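Local structure of lithostathine-1-alpha (Homo sapiens, 1QDD) at residues K100-G105 and Q125-V130; V76-H81 and Y114-T119; L50-T55 and W89-G94; D31-V36 and F136-K141. The protein might inhibit spontaneous calcium carbonate precipitation as a secreted C-type lectin-like protein, and may be associated with neuronal sprouting and with brain and pancreas regeneration. The protein carries 1 engineered substitution. One frame throughout, in Å; residues are numbered along the deposited sequence.

Contact 1. Residues K100-G105 and Q125-V130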
loop_
_atom_site.group_PDB
_atom_site.type_symbol
_atom_site.label_atom_id
_atom_site.label_comp_id
_atom_site.label_asym_id
_atom_site.label_seq_id
_atom_site.Cartn_x
_atom_site.Cartn_y
_atom_site.Cartn_z
ATOM N N LYS A 100 -12.503 4.435 -0.955
ATOM C CA LYS A 100 -11.772 5.411 -1.775
ATOM C C LYS A 100 -11.487 6.654 -0.936
ATOM O O LYS A 100 -12.234 7.023 -0.033
ATOM C CB LYS A 100 -12.512 5.761 -3.053
ATOM C CG LYS A 100 -13.823 6.508 -2.876
ATOM C CD LYS A 100 -14.466 6.783 -4.233
ATOM C CE LYS A 100 -15.778 7.528 -4.077
ATOM N NZ LYS A 100 -16.822 6.661 -3.461
ATOM N N SER A 101 -10.378 7.325 -1.263
ATOM C CA SER A 101 -9.988 8.539 -0.539
ATOM C C SER A 101 -9.249 9.530 -1.423
ATOM O O SER A 101 -8.125 9.939 -1.109
ATOM C CB SER A 101 -9.137 8.119 0.667
ATOM O OG SER A 101 -9.036 9.195 1.587
ATOM N N TRP A 102 -9.835 9.909 -2.542
ATOM C CA TRP A 102 -9.214 10.837 -3.483
ATOM C C TRP A 102 -9.053 12.228 -2.891
ATOM O O TRP A 102 -9.968 12.772 -2.266
ATOM C CB TRP A 102 -10.034 10.880 -4.768
ATOM C CG TRP A 102 -10.069 9.593 -5.527
ATOM C CD1 TRP A 102 -11.163 8.783 -5.707
ATOM C CD2 TRP A 102 -8.995 8.974 -6.232
ATOM N NE1 TRP A 102 -10.822 7.712 -6.485
ATOM C CE2 TRP A 102 -9.502 7.795 -6.829
ATOM C CE3 TRP A 102 -7.647 9.306 -6.459
ATOM C CZ2 TRP A 102 -8.711 6.956 -7.601
ATOM C CZ3 TRP A 102 -6.879 8.465 -7.243
ATOM C CH2 TRP A 102 -7.412 7.293 -7.810
ATOM N N GLY A 103 -7.905 12.853 -3.149
ATOM C CA GLY A 103 -7.693 14.263 -2.782
ATOM C C GLY A 103 -8.363 15.203 -3.782
ATOM O O GLY A 103 -8.928 14.789 -4.781
ATOM N N ILE A 104 -8.289 16.502 -3.469
ATOM C CA ILE A 104 -8.887 17.551 -4.294
ATOM C C ILE A 104 -8.393 17.476 -5.731
ATOM O O ILE A 104 -7.186 17.416 -5.964
ATOM C CB ILE A 104 -8.562 18.938 -3.681
ATOM C CG1 ILE A 104 -9.222 19.096 -2.315
ATOM C CG2 ILE A 104 -8.973 20.059 -4.630
ATOM C CD1 ILE A 104 -8.714 20.240 -1.462
ATOM N N GLY A 105 -9.301 17.393 -6.701
ATOM C CA GLY A 105 -8.954 17.373 -8.108
ATOM C C GLY A 105 -8.501 16.036 -8.662
ATOM O O GLY A 105 -8.049 15.934 -9.810
ATOM N N GLN A 125 -3.364 10.610 4.145
ATOM C CA GLN A 125 -4.712 10.077 4.175
ATOM C C GLN A 125 -5.428 10.177 2.837
ATOM O O GLN A 125 -6.444 9.471 2.690
ATOM C CB GLN A 125 -5.549 10.821 5.227
ATOM C CG GLN A 125 -5.114 10.545 6.658
ATOM C CD GLN A 125 -6.070 11.182 7.650
ATOM O OE1 GLN A 125 -7.291 11.084 7.503
ATOM N NE2 GLN A 125 -5.523 11.871 8.644
ATOM N N LYS A 126 -4.989 11.020 1.920
ATOM C CA LYS A 126 -5.645 11.189 0.628
ATOM C C LYS A 126 -4.731 10.784 -0.523
ATOM O O LYS A 126 -3.513 10.708 -0.384
ATOM C CB LYS A 126 -6.152 12.608 0.416
ATOM C CG LYS A 126 -7.091 13.178 1.463
ATOM C CD LYS A 126 -8.517 12.715 1.274
ATOM C CE LYS A 126 -9.483 13.375 2.249
ATOM N NZ LYS A 126 -10.778 12.637 2.273
ATOM N N TRP A 127 -5.328 10.465 -1.657
ATOM C CA TRP A 127 -4.718 9.864 -2.815
ATOM C C TRP A 127 -4.580 10.804 -4.009
ATOM O O TRP A 127 -5.460 11.631 -4.259
ATOM C CB TRP A 127 -5.593 8.690 -3.270
ATOM C CG TRP A 127 -5.896 7.615 -2.275
ATOM C CD1 TRP A 127 -5.380 7.435 -1.034
ATOM C CD2 TRP A 127 -6.825 6.525 -2.461
ATOM N NE1 TRP A 127 -5.909 6.316 -0.415
ATOM C CE2 TRP A 127 -6.798 5.752 -1.285
ATOM C CE3 TRP A 127 -7.660 6.158 -3.515
ATOM C CZ2 TRP A 127 -7.595 4.605 -1.152
ATOM C CZ3 TRP A 127 -8.448 5.024 -3.370
ATOM C CH2 TRP A 127 -8.400 4.273 -2.195
ATOM N N LYS A 128 -3.520 10.625 -4.784
ATOM C CA LYS A 128 -3.306 11.364 -6.027
ATOM C C LYS A 128 -2.858 10.403 -7.116
ATOM O O LYS A 128 -2.045 9.522 -6.873
ATOM C CB LYS A 128 -2.228 12.419 -5.785
ATOM C CG LYS A 128 -1.738 13.272 -6.930
ATOM C CD LYS A 128 -0.887 14.387 -6.348
ATOM C CE LYS A 128 0.580 14.047 -6.199
ATOM N NZ LYS A 128 1.340 15.332 -6.034
ATOM N N ASP A 129 -3.366 10.587 -8.334
ATOM C CA ASP A 129 -2.928 9.856 -9.515
ATOM C C ASP A 129 -1.671 10.484 -10.109
ATOM O O ASP A 129 -1.660 11.708 -10.302
ATOM C CB ASP A 129 -4.022 9.785 -10.588
ATOM C CG ASP A 129 -4.582 11.109 -11.058
ATOM O OD1 ASP A 129 -4.967 11.916 -10.199
ATOM O OD2 ASP A 129 -4.651 11.349 -12.290
ATOM N N VAL A 130 -0.648 9.722 -10.388
ATOM C CA VAL A 130 0.646 10.187 -10.888
ATOM C C VAL A 130 1.201 9.209 -11.912
ATOM O O VAL A 130 0.724 8.070 -12.007
ATOM C CB VAL A 130 1.664 10.302 -9.726
ATOM C CG1 VAL A 130 1.391 11.450 -8.772
ATOM C CG2 VAL A 130 1.718 8.997 -8.937
HETATM O O HOH W 1 -11.820 12.084 -0.302
#

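Contact 2. Residues V76-H81 and Y114-T119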
loop_
_atom_site.group_PDB
_atom_site.type_symbol
_atom_site.label_atom_id
_atom_site.label_comp_id
_atom_site.label_asym_id
_atom_site.label_seq_id
_atom_site.Cartn_x
_atom_site.Cartn_y
_atom_site.Cartn_z
ATOM N N VAL A 76 4.076 8.476 -1.353
ATOM C CA VAL A 76 4.316 7.077 -1.007
ATOM C C VAL A 76 3.397 6.179 -1.839
ATOM O O VAL A 76 2.172 6.389 -1.814
ATOM C CB VAL A 76 4.104 6.803 0.495
ATOM C CG1 VAL A 76 4.344 5.341 0.847
ATOM C CG2 VAL A 76 5.011 7.693 1.349
ATOM N N TRP A 77 3.910 5.183 -2.527
ATOM C CA TRP A 77 3.049 4.310 -3.340
ATOM C C TRP A 77 2.127 3.385 -2.538
ATOM O O TRP A 77 2.496 2.825 -1.504
ATOM C CB TRP A 77 3.919 3.380 -4.193
ATOM C CG TRP A 77 4.701 3.858 -5.364
ATOM C CD1 TRP A 77 6.028 3.625 -5.601
ATOM C CD2 TRP A 77 4.227 4.611 -6.486
ATOM N NE1 TRP A 77 6.401 4.187 -6.796
ATOM C CE2 TRP A 77 5.316 4.805 -7.360
ATOM C CE3 TRP A 77 2.982 5.155 -6.827
ATOM C CZ2 TRP A 77 5.191 5.507 -8.560
ATOM C CZ3 TRP A 77 2.864 5.835 -8.029
ATOM C CH2 TRP A 77 3.968 6.016 -8.873
ATOM N N ILE A 78 0.923 3.215 -3.088
ATOM C CA ILE A 78 -0.050 2.208 -2.665
ATOM C C ILE A 78 -0.373 1.368 -3.911
ATOM O O ILE A 78 0.007 1.715 -5.026
ATOM C CB ILE A 78 -1.280 2.733 -1.945
ATOM C CG1 ILE A 78 -2.131 3.641 -2.840
ATOM C CG2 ILE A 78 -0.874 3.466 -0.666
ATOM C CD1 ILE A 78 -3.456 4.061 -2.223
ATOM N N GLY A 79 -1.080 0.246 -3.731
ATOM C CA GLY A 79 -1.324 -0.692 -4.812
ATOM C C GLY A 79 -2.382 -0.432 -5.854
ATOM O O GLY A 79 -2.744 -1.397 -6.564
ATOM N N LEU A 80 -2.927 0.756 -5.968
ATOM C CA LEU A 80 -4.017 1.054 -6.893
ATOM C C LEU A 80 -3.486 1.559 -8.219
ATOM O O LEU A 80 -2.571 2.404 -8.245
ATOM C CB LEU A 80 -5.001 2.044 -6.267
ATOM C CG LEU A 80 -6.414 2.094 -6.867
ATOM C CD1 LEU A 80 -7.244 0.882 -6.484
ATOM C CD2 LEU A 80 -7.157 3.351 -6.419
ATOM N N HIS A 81 -4.012 1.053 -9.333
ATOM C CA HIS A 81 -3.569 1.473 -10.664
ATOM C C HIS A 81 -4.696 1.303 -11.671
ATOM O O HIS A 81 -5.708 0.647 -11.387
ATOM C CB HIS A 81 -2.292 0.758 -11.091
ATOM C CG HIS A 81 -2.427 -0.700 -11.392
ATOM N ND1 HIS A 81 -1.854 -1.266 -12.519
ATOM C CD2 HIS A 81 -3.015 -1.716 -10.725
ATOM C CE1 HIS A 81 -2.113 -2.559 -12.527
ATOM N NE2 HIS A 81 -2.828 -2.873 -11.469
ATOM N N TYR A 114 -1.701 7.092 -13.934
ATOM C CA TYR A 114 -2.237 5.729 -13.948
ATOM C C TYR A 114 -1.867 4.903 -12.728
ATOM O O TYR A 114 -2.262 3.724 -12.629
ATOM C CB TYR A 114 -1.892 5.029 -15.282
ATOM C CG TYR A 114 -2.414 5.805 -16.487
ATOM C CD1 TYR A 114 -1.537 6.439 -17.363
ATOM C CD2 TYR A 114 -3.774 5.938 -16.719
ATOM C CE1 TYR A 114 -2.008 7.157 -18.448
ATOM C CE2 TYR A 114 -4.255 6.667 -17.801
ATOM C CZ TYR A 114 -3.364 7.273 -18.653
ATOM O OH TYR A 114 -3.853 7.994 -19.727
ATOM N N CYS A 115 -1.120 5.428 -11.768
ATOM C CA CYS A 115 -0.719 4.778 -10.525
ATOM C C CYS A 115 -1.030 5.747 -9.395
ATOM O O CYS A 115 -1.187 6.958 -9.645
ATOM C CB CYS A 115 0.751 4.377 -10.524
ATOM S SG CYS A 115 1.110 2.940 -11.580
ATOM N N VAL A 116 -1.212 5.288 -8.162
ATOM C CA VAL A 116 -1.658 6.113 -7.052
ATOM C C VAL A 116 -0.698 6.193 -5.872
ATOM O O VAL A 116 -0.133 5.184 -5.422
ATOM C CB VAL A 116 -3.033 5.590 -6.564
ATOM C CG1 VAL A 116 -3.588 6.438 -5.421
ATOM C CG2 VAL A 116 -4.031 5.568 -7.714
ATOM N N SER A 117 -0.519 7.428 -5.377
ATOM C CA SER A 117 0.294 7.666 -4.185
ATOM C C SER A 117 -0.500 8.355 -3.085
ATOM O O SER A 117 -1.471 9.090 -3.334
ATOM C CB SER A 117 1.503 8.528 -4.547
ATOM O OG SER A 117 1.126 9.815 -4.984
ATOM N N LEU A 118 -0.041 8.202 -1.845
ATOM C CA LEU A 118 -0.483 8.958 -0.679
ATOM C C LEU A 118 0.335 10.256 -0.558
ATOM O O LEU A 118 1.550 10.224 -0.799
ATOM C CB LEU A 118 -0.269 8.165 0.601
ATOM C CG LEU A 118 -0.973 6.810 0.707
ATOM C CD1 LEU A 118 -0.452 6.020 1.905
ATOM C CD2 LEU A 118 -2.478 6.971 0.785
ATOM N N THR A 119 -0.289 11.347 -0.166
ATOM C CA THR A 119 0.396 12.641 -0.135
ATOM C C THR A 119 0.659 13.118 1.291
ATOM O O THR A 119 -0.197 13.081 2.178
ATOM C CB THR A 119 -0.405 13.697 -0.929
ATOM O OG1 THR A 119 -1.693 13.854 -0.340
ATOM C CG2 THR A 119 -0.572 13.309 -2.392
#

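Contact 3. Residues L50-T55 and W89-G94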
loop_
_atom_site.group_PDB
_atom_site.type_symbol
_atom_site.label_atom_id
_atom_site.label_comp_id
_atom_site.label_asym_id
_atom_site.label_seq_id
_atom_site.Cartn_x
_atom_site.Cartn_y
_atom_site.Cartn_z
ATOM N N LEU A 50 1.988 -4.406 -2.871
ATOM C CA LEU A 50 1.835 -3.036 -2.410
ATOM C C LEU A 50 0.519 -3.006 -1.627
ATOM O O LEU A 50 -0.452 -3.717 -1.957
ATOM C CB LEU A 50 1.727 -2.054 -3.577
ATOM C CG LEU A 50 3.035 -1.609 -4.236
ATOM C CD1 LEU A 50 2.789 -0.826 -5.514
ATOM C CD2 LEU A 50 3.877 -0.789 -3.253
ATOM N N VAL A 51 0.429 -2.172 -0.610
ATOM C CA VAL A 51 -0.734 -2.163 0.267
ATOM C C VAL A 51 -2.028 -1.886 -0.478
ATOM O O VAL A 51 -2.110 -0.995 -1.320
ATOM C CB VAL A 51 -0.499 -1.183 1.439
ATOM C CG1 VAL A 51 -0.379 0.266 1.013
ATOM C CG2 VAL A 51 -1.559 -1.315 2.522
ATOM N N SER A 52 -3.078 -2.610 -0.087
ATOM C CA SER A 52 -4.454 -2.374 -0.497
ATOM C C SER A 52 -5.189 -1.773 0.707
ATOM O O SER A 52 -5.077 -2.324 1.807
ATOM C CB SER A 52 -5.208 -3.625 -0.921
ATOM O OG SER A 52 -4.616 -4.294 -1.999
ATOM N N VAL A 53 -5.827 -0.638 0.552
ATOM C CA VAL A 53 -6.515 0.084 1.635
ATOM C C VAL A 53 -8.016 -0.139 1.457
ATOM O O VAL A 53 -8.613 0.446 0.551
ATOM C CB VAL A 53 -6.150 1.572 1.629
ATOM C CG1 VAL A 53 -6.772 2.303 2.807
ATOM C CG2 VAL A 53 -4.634 1.785 1.619
ATOM N N LEU A 54 -8.562 -1.020 2.289
ATOM C CA LEU A 54 -9.934 -1.475 2.092
ATOM C C LEU A 54 -10.962 -0.911 3.020
ATOM O O LEU A 54 -12.168 -1.117 2.774
ATOM C CB LEU A 54 -9.913 -3.021 2.154
ATOM C CG LEU A 54 -8.858 -3.657 1.231
ATOM C CD1 LEU A 54 -8.818 -5.170 1.362
ATOM C CD2 LEU A 54 -9.101 -3.274 -0.221
ATOM N N THR A 55 -10.587 -0.187 4.055
ATOM C CA THR A 55 -11.499 0.452 4.998
ATOM C C THR A 55 -10.876 1.778 5.444
ATOM O O THR A 55 -9.633 1.937 5.340
ATOM C CB THR A 55 -11.781 -0.375 6.268
ATOM O OG1 THR A 55 -10.541 -0.522 6.989
ATOM C CG2 THR A 55 -12.396 -1.741 6.015
ATOM N N TRP A 89 -10.153 1.371 -11.872
ATOM C CA TRP A 89 -9.092 1.150 -10.899
ATOM C C TRP A 89 -9.095 -0.227 -10.289
ATOM O O TRP A 89 -10.146 -0.820 -9.998
ATOM C CB TRP A 89 -9.175 2.218 -9.785
ATOM C CG TRP A 89 -9.099 3.615 -10.318
ATOM C CD1 TRP A 89 -10.143 4.413 -10.676
ATOM C CD2 TRP A 89 -7.910 4.350 -10.626
ATOM N NE1 TRP A 89 -9.679 5.598 -11.187
ATOM C CE2 TRP A 89 -8.309 5.587 -11.185
ATOM C CE3 TRP A 89 -6.550 4.089 -10.520
ATOM C CZ2 TRP A 89 -7.392 6.551 -11.592
ATOM C CZ3 TRP A 89 -5.631 5.046 -10.923
ATOM C CH2 TRP A 89 -6.065 6.262 -11.460
ATOM N N HIS A 90 -7.922 -0.824 -10.096
ATOM C CA HIS A 90 -7.769 -2.127 -9.492
ATOM C C HIS A 90 -6.617 -2.160 -8.490
ATOM O O HIS A 90 -5.604 -1.467 -8.660
ATOM C CB HIS A 90 -7.406 -3.209 -10.534
ATOM C CG HIS A 90 -8.496 -3.482 -11.530
ATOM N ND1 HIS A 90 -9.434 -4.472 -11.364
ATOM C CD2 HIS A 90 -8.780 -2.860 -12.699
ATOM C CE1 HIS A 90 -10.267 -4.449 -12.406
ATOM N NE2 HIS A 90 -9.892 -3.486 -13.219
ATOM N N TRP A 91 -6.724 -2.978 -7.461
ATOM C CA TRP A 91 -5.657 -3.221 -6.494
ATOM C C TRP A 91 -4.763 -4.318 -7.062
ATOM O O TRP A 91 -5.259 -5.336 -7.587
ATOM C CB TRP A 91 -6.179 -3.687 -5.126
ATOM C CG TRP A 91 -6.876 -2.624 -4.342
ATOM C CD1 TRP A 91 -8.221 -2.556 -4.082
ATOM C CD2 TRP A 91 -6.318 -1.444 -3.755
ATOM N NE1 TRP A 91 -8.522 -1.419 -3.365
ATOM C CE2 TRP A 91 -7.353 -0.717 -3.144
ATOM C CE3 TRP A 91 -5.013 -0.944 -3.655
ATOM C CZ2 TRP A 91 -7.151 0.503 -2.517
ATOM C CZ3 TRP A 91 -4.802 0.273 -3.028
ATOM C CH2 TRP A 91 -5.868 0.976 -2.460
ATOM N N SER A 92 -3.445 -4.213 -6.945
ATOM C CA SER A 92 -2.515 -5.230 -7.435
ATOM C C SER A 92 -2.749 -6.562 -6.749
ATOM O O SER A 92 -2.468 -7.615 -7.369
ATOM C CB SER A 92 -1.067 -4.767 -7.295
ATOM O OG SER A 92 -0.675 -4.619 -5.953
ATOM N N SER A 93 -3.236 -6.618 -5.525
ATOM C CA SER A 93 -3.525 -7.866 -4.838
ATOM C C SER A 93 -4.777 -8.567 -5.351
ATOM O O SER A 93 -5.007 -9.728 -4.961
ATOM C CB SER A 93 -3.734 -7.626 -3.342
ATOM O OG SER A 93 -4.910 -6.874 -3.125
ATOM N N GLY A 94 -5.636 -7.902 -6.110
ATOM C CA GLY A 94 -6.868 -8.516 -6.592
ATOM C C GLY A 94 -8.076 -8.219 -5.730
ATOM O O GLY A 94 -9.198 -8.633 -6.071
HETATM O O HOH W 2 -2.591 -4.062 -3.874
HETATM O O HOH W 3 -10.425 0.046 -1.634
#

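Contact 4. Residues D31-V36 and F136-K141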
loop_
_atom_site.group_PDB
_atom_site.type_symbol
_atom_site.label_atom_id
_atom_site.label_comp_id
_atom_site.label_asym_id
_atom_site.label_seq_id
_atom_site.Cartn_x
_atom_site.Cartn_y
_atom_site.Cartn_z
ATOM N N ASP A 31 13.118 3.121 0.060
ATOM C CA ASP A 31 13.725 2.984 -1.254
ATOM C C ASP A 31 12.834 3.583 -2.337
ATOM O O ASP A 31 11.629 3.272 -2.350
ATOM C CB ASP A 31 13.874 1.493 -1.532
ATOM C CG ASP A 31 14.605 1.164 -2.815
ATOM O OD1 ASP A 31 15.319 2.022 -3.359
ATOM O OD2 ASP A 31 14.444 0.002 -3.249
ATOM N N ARG A 32 13.398 4.337 -3.260
ATOM C CA ARG A 32 12.648 4.974 -4.341
ATOM C C ARG A 32 12.680 4.121 -5.588
ATOM O O ARG A 32 13.724 3.864 -6.191
ATOM C CB ARG A 32 13.215 6.376 -4.593
ATOM C CG ARG A 32 13.044 7.317 -3.409
ATOM C CD ARG A 32 14.213 7.245 -2.429
ATOM N NE ARG A 32 14.241 8.432 -1.584
ATOM C CZ ARG A 32 13.427 8.706 -0.573
ATOM N NH1 ARG A 32 12.485 7.848 -0.224
ATOM N NH2 ARG A 32 13.578 9.854 0.081
ATOM N N GLU A 33 11.538 3.536 -5.937
ATOM C CA GLU A 33 11.364 2.609 -7.036
ATOM C C GLU A 33 10.120 2.972 -7.855
ATOM O O GLU A 33 9.223 3.638 -7.324
ATOM C CB GLU A 33 11.210 1.175 -6.524
ATOM C CG GLU A 33 12.336 0.612 -5.686
ATOM C CD GLU A 33 13.575 0.184 -6.442
ATOM O OE1 GLU A 33 13.598 0.103 -7.685
ATOM O OE2 GLU A 33 14.594 -0.126 -5.772
ATOM N N THR A 34 10.073 2.531 -9.103
ATOM C CA THR A 34 8.855 2.677 -9.894
ATOM C C THR A 34 7.717 1.861 -9.275
ATOM O O THR A 34 7.972 0.947 -8.484
ATOM C CB THR A 34 9.058 2.247 -11.360
ATOM O OG1 THR A 34 9.328 0.842 -11.346
ATOM C CG2 THR A 34 10.181 3.001 -12.048
ATOM N N TRP A 35 6.470 2.126 -9.663
ATOM C CA TRP A 35 5.343 1.393 -9.090
ATOM C C TRP A 35 5.463 -0.111 -9.295
ATOM O O TRP A 35 5.296 -0.899 -8.356
ATOM C CB TRP A 35 4.029 1.935 -9.656
ATOM C CG TRP A 35 2.789 1.342 -9.056
ATOM C CD1 TRP A 35 2.034 1.849 -8.037
ATOM C CD2 TRP A 35 2.105 0.155 -9.473
ATOM N NE1 TRP A 35 0.947 1.048 -7.769
ATOM C CE2 TRP A 35 0.980 -0.007 -8.649
ATOM C CE3 TRP A 35 2.348 -0.798 -10.475
ATOM C CZ2 TRP A 35 0.118 -1.097 -8.759
ATOM C CZ3 TRP A 35 1.482 -1.881 -10.593
ATOM C CH2 TRP A 35 0.390 -2.012 -9.730
ATOM N N VAL A 36 5.806 -0.539 -10.521
ATOM C CA VAL A 36 5.955 -1.969 -10.810
ATOM C C VAL A 36 7.067 -2.616 -9.999
ATOM O O VAL A 36 6.930 -3.720 -9.471
ATOM C CB VAL A 36 6.191 -2.206 -12.316
ATOM C CG1 VAL A 36 6.611 -3.638 -12.630
ATOM C CG2 VAL A 36 4.936 -1.863 -13.111
ATOM N N PHE A 136 9.243 6.506 -6.053
ATOM C CA PHE A 136 8.807 6.826 -4.709
ATOM C C PHE A 136 9.029 5.669 -3.733
ATOM O O PHE A 136 9.208 4.505 -4.108
ATOM C CB PHE A 136 7.288 7.129 -4.713
ATOM C CG PHE A 136 6.811 8.316 -5.492
ATOM C CD1 PHE A 136 7.556 9.480 -5.620
ATOM C CD2 PHE A 136 5.553 8.297 -6.086
ATOM C CE1 PHE A 136 7.093 10.563 -6.338
ATOM C CE2 PHE A 136 5.082 9.394 -6.790
ATOM C CZ PHE A 136 5.848 10.531 -6.918
ATOM N N SER A 137 8.993 6.003 -2.433
ATOM C CA SER A 137 8.974 5.017 -1.355
ATOM C C SER A 137 7.605 4.322 -1.357
ATOM O O SER A 137 6.700 4.704 -2.127
ATOM C CB SER A 137 9.232 5.709 -0.030
ATOM O OG SER A 137 8.297 6.765 0.142
ATOM N N PHE A 138 7.410 3.293 -0.544
ATOM C CA PHE A 138 6.213 2.447 -0.653
ATOM C C PHE A 138 5.904 1.667 0.600
ATOM O O PHE A 138 6.758 1.483 1.486
ATOM C CB PHE A 138 6.394 1.473 -1.844
ATOM C CG PHE A 138 7.621 0.612 -1.853
ATOM C CD1 PHE A 138 7.590 -0.695 -1.393
ATOM C CD2 PHE A 138 8.816 1.086 -2.389
ATOM C CE1 PHE A 138 8.704 -1.505 -1.471
ATOM C CE2 PHE A 138 9.921 0.270 -2.463
ATOM C CZ PHE A 138 9.881 -1.025 -2.008
ATOM N N VAL A 139 4.670 1.189 0.723
ATOM C CA VAL A 139 4.226 0.354 1.831
ATOM C C VAL A 139 3.804 -1.018 1.281
ATOM O O VAL A 139 3.032 -1.088 0.323
ATOM C CB VAL A 139 3.046 0.954 2.616
ATOM C CG1 VAL A 139 2.520 0.026 3.710
ATOM C CG2 VAL A 139 3.411 2.297 3.244
ATOM N N CYS A 140 4.273 -2.097 1.900
ATOM C CA CYS A 140 3.890 -3.468 1.585
ATOM C C CYS A 140 2.964 -4.063 2.654
ATOM O O CYS A 140 3.002 -3.680 3.813
ATOM C CB CYS A 140 5.103 -4.398 1.445
ATOM S SG CYS A 140 6.378 -3.977 0.242
ATOM N N LYS A 141 2.138 -5.018 2.235
ATOM C CA LYS A 141 1.192 -5.749 3.076
ATOM C C LYS A 141 1.293 -7.244 2.766
ATOM O O LYS A 141 1.276 -7.611 1.589
ATOM C CB LYS A 141 -0.235 -5.235 2.815
ATOM C CG LYS A 141 -1.397 -5.959 3.487
ATOM C CD LYS A 141 -2.732 -5.346 3.088
ATOM C CE LYS A 141 -3.946 -6.071 3.635
ATOM N NZ LYS A 141 -5.201 -5.367 3.197
#

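Contact 1. Residues K100-G105 and Q125-V130
The backbone of Lys-100 and Ser-101 lies over one face of the Trp-127 indole, which turns its edge into the face of Trp-102. The two six-membered rings form a T-shaped pair, centroids 5.5 Å apart and planes at 80°, in which CE3 of Trp-127 sits over the centre of the Trp-102 ring. On the face of the Trp-127 ring, CB of Ser-101 makes a CH-pi contact, 3.9 Å from the centroid of the five-membered ring. Two backbone bonds bridge the loop to Trp-127 of strand 127-130: Trp-127 N to Ser-101 O at 2.9 Å, and the straighter Gly-103 N to Trp-127 O at 3.0 Å. Ser-101, with OG anti to its own N (chi1 -164°), adds a third by giving its hydroxyl proton to Gln-125 O at 2.8 Å. The solvent side is looser. There the exposed Lys-126 bends at chi2 (-81°) and packs CB on Gly-103 CA and CD by Ser-101 OG, while its NZ reaches Trp-102 O through a water. Elsewhere, Asp-129 turns its carboxylate to Arg-87, Gly-113 N and Ser-108 N. The chemistry is thus divided: aromatic packing, backbone bonds and aliphatic carbons act directly, and only the lysine ammonium works through water.

Contact 2. Residues V76-H81 and Y114-T119
Between Trp-77 and His-81 the strand pairing slips by two residues, a beta bulge at the corner where the chain turns at Gly-79. Before it, Val-76 and Leu-118 form an antiparallel hydrogen-bonded pair, with Leu-118 N to Val-76 O at 2.9 Å, and Ile-78 N points almost straight at Val-116 O (3.2 Å, 173°). Beyond it, His-81 faces Cys-115 in a non-hydrogen-bonded pair, and the bond from Val-116 N to Leu-80 O is weak. The Trp-77 ring lies along the partner strand: its CE3 edge meets Val-116 O at 3.4 Å, while CZ3 touches Cys-115 CB at 3.6 Å and the cysteine sulfur approaches the ring obliquely. Ile-78 packs on Val-116 and Leu-118: chi1 (63°) places CG1 toward Val-116, an extended chi2 carries CD1 on to Val-116 CG1, and CG2 rests against Leu-118 CG at 3.6 Å. Leu-80 CB and Val-116 CG2 lie alongside each other, 3.9 Å apart. Cys-115 is held to Cys-132 by a disulfide, and Trp-77 NE1 donates to Glu-33 O. The pair is buried in the core of the C-type lectin fold, with strand 75-78 between 115-119 and 136-143, strand 127-130 beyond 115-119, and helix 56-68 against Val-76 and Leu-118.

Contact 3. Residues L50-T55 and W89-G94
Leu-50 meets the second segment chiefly through a water that joins three groups, donating to Leu-50 O and Ser-92 OG and accepting from Ser-93 N. Val-51 brings its O to 3.4 Å from CZ3 of Trp-91. Next, Ser-52 CA lies over the indole face in a CH-pi contact, 3.7 Å from the centroid of the six-membered ring. Ser-52 has two conformers; in the one modelled here OG lies anti to the carbonyl carbon (chi1 -59°), along the tryptophan CB, and hydrogen-bonds to Ser-93 OG at 2.8 Å and to the same water. Val-53 carries the chain on across the same ring face, its N 3.4 Å from CH2 of Trp-91. A second water links Val-53 O to Trp-91 NE1, from which it accepts in the plane of the ring. Leu-54 runs antiparallel alongside the indole, CD2 3.7 Å from NE1. Trp-91 to Gly-94 form a type I beta turn, closed by Gly-94 N to Trp-91 O. Segment 50-55 bridges strand 49-50 and helix 56-68, with Asp-39 of helix 35-44 binding both Leu-50 N and Ser-92 OG, Val-51 packing on Val-139 of strand 136-143, and Trp-91 on Ile-78.

Contact 4. Residues D31-V36 and F136-K141
Phe-138 brings the CE2 corner of its ring against Asp-31 and Glu-33, 3.5 Å from Asp-31 O and 4.0 Å from CG of Glu-33. A chi1 of 55°, which tucks CG over its own backbone between N and C, aims the ring this way. The Glu-33 chain, bent at chi2, crosses it obliquely with the carboxylate plane turned 70° from the ring. One antiparallel hydrogen-bonded pair joins the backbones: Glu-33 N gives a nearly straight bond to Phe-136 O at 3.1 Å, and Phe-136 N returns one to Glu-33 O, also 3.1 Å. Both donors stand well above the carbonyl planes rather than on lone pairs, in keeping with strand directions 104° apart. Asp-31 O is also approached by Ser-137 CA, a CA-H...O contact of 3.3 Å. On the exposed side, Arg-32 lays the edge of its guanidinium by Ser-137 CB, NH1 to CB 3.9 Å; Asp-73 makes a salt bridge with Arg-32 NH2 and a hydrogen bond with Ser-137 OG. Here strand 24-33 leaves its partner 136-143 and passes, through the Thr-34 N-cap, into helix 35-44. On its other side strand 136-143 pairs with 75-78, and its Cys-140 is joined by a disulfide to Cys-42 of that helix.

How the contacts relate
All four contacts belong to one C-type lectin domain. Contact 4, whose segments lie a hundred residues apart, closes the outer loop and encloses the other three; contact 3 closes before contact 1 opens, and contact 2 alternates with both. Contact 2 is the hub, its centre about 9 Å from those of contacts 1 and 4 and about 10 Å from that of contact 3. Within one mixed sheet 115-119 pairs antiparallel with 127-130, and 75-78 parallel with 136-143, while 80-81 pairs with 90-91 of contact 3. Contacts 1 and 4, about 17 Å apart between centres, still meet where Val-130 packs on Phe-136. Through contact 1 the loop 100-105 is tied to the edge of this sheet, in which strand 24-33 meets the C-terminal strand 136-143.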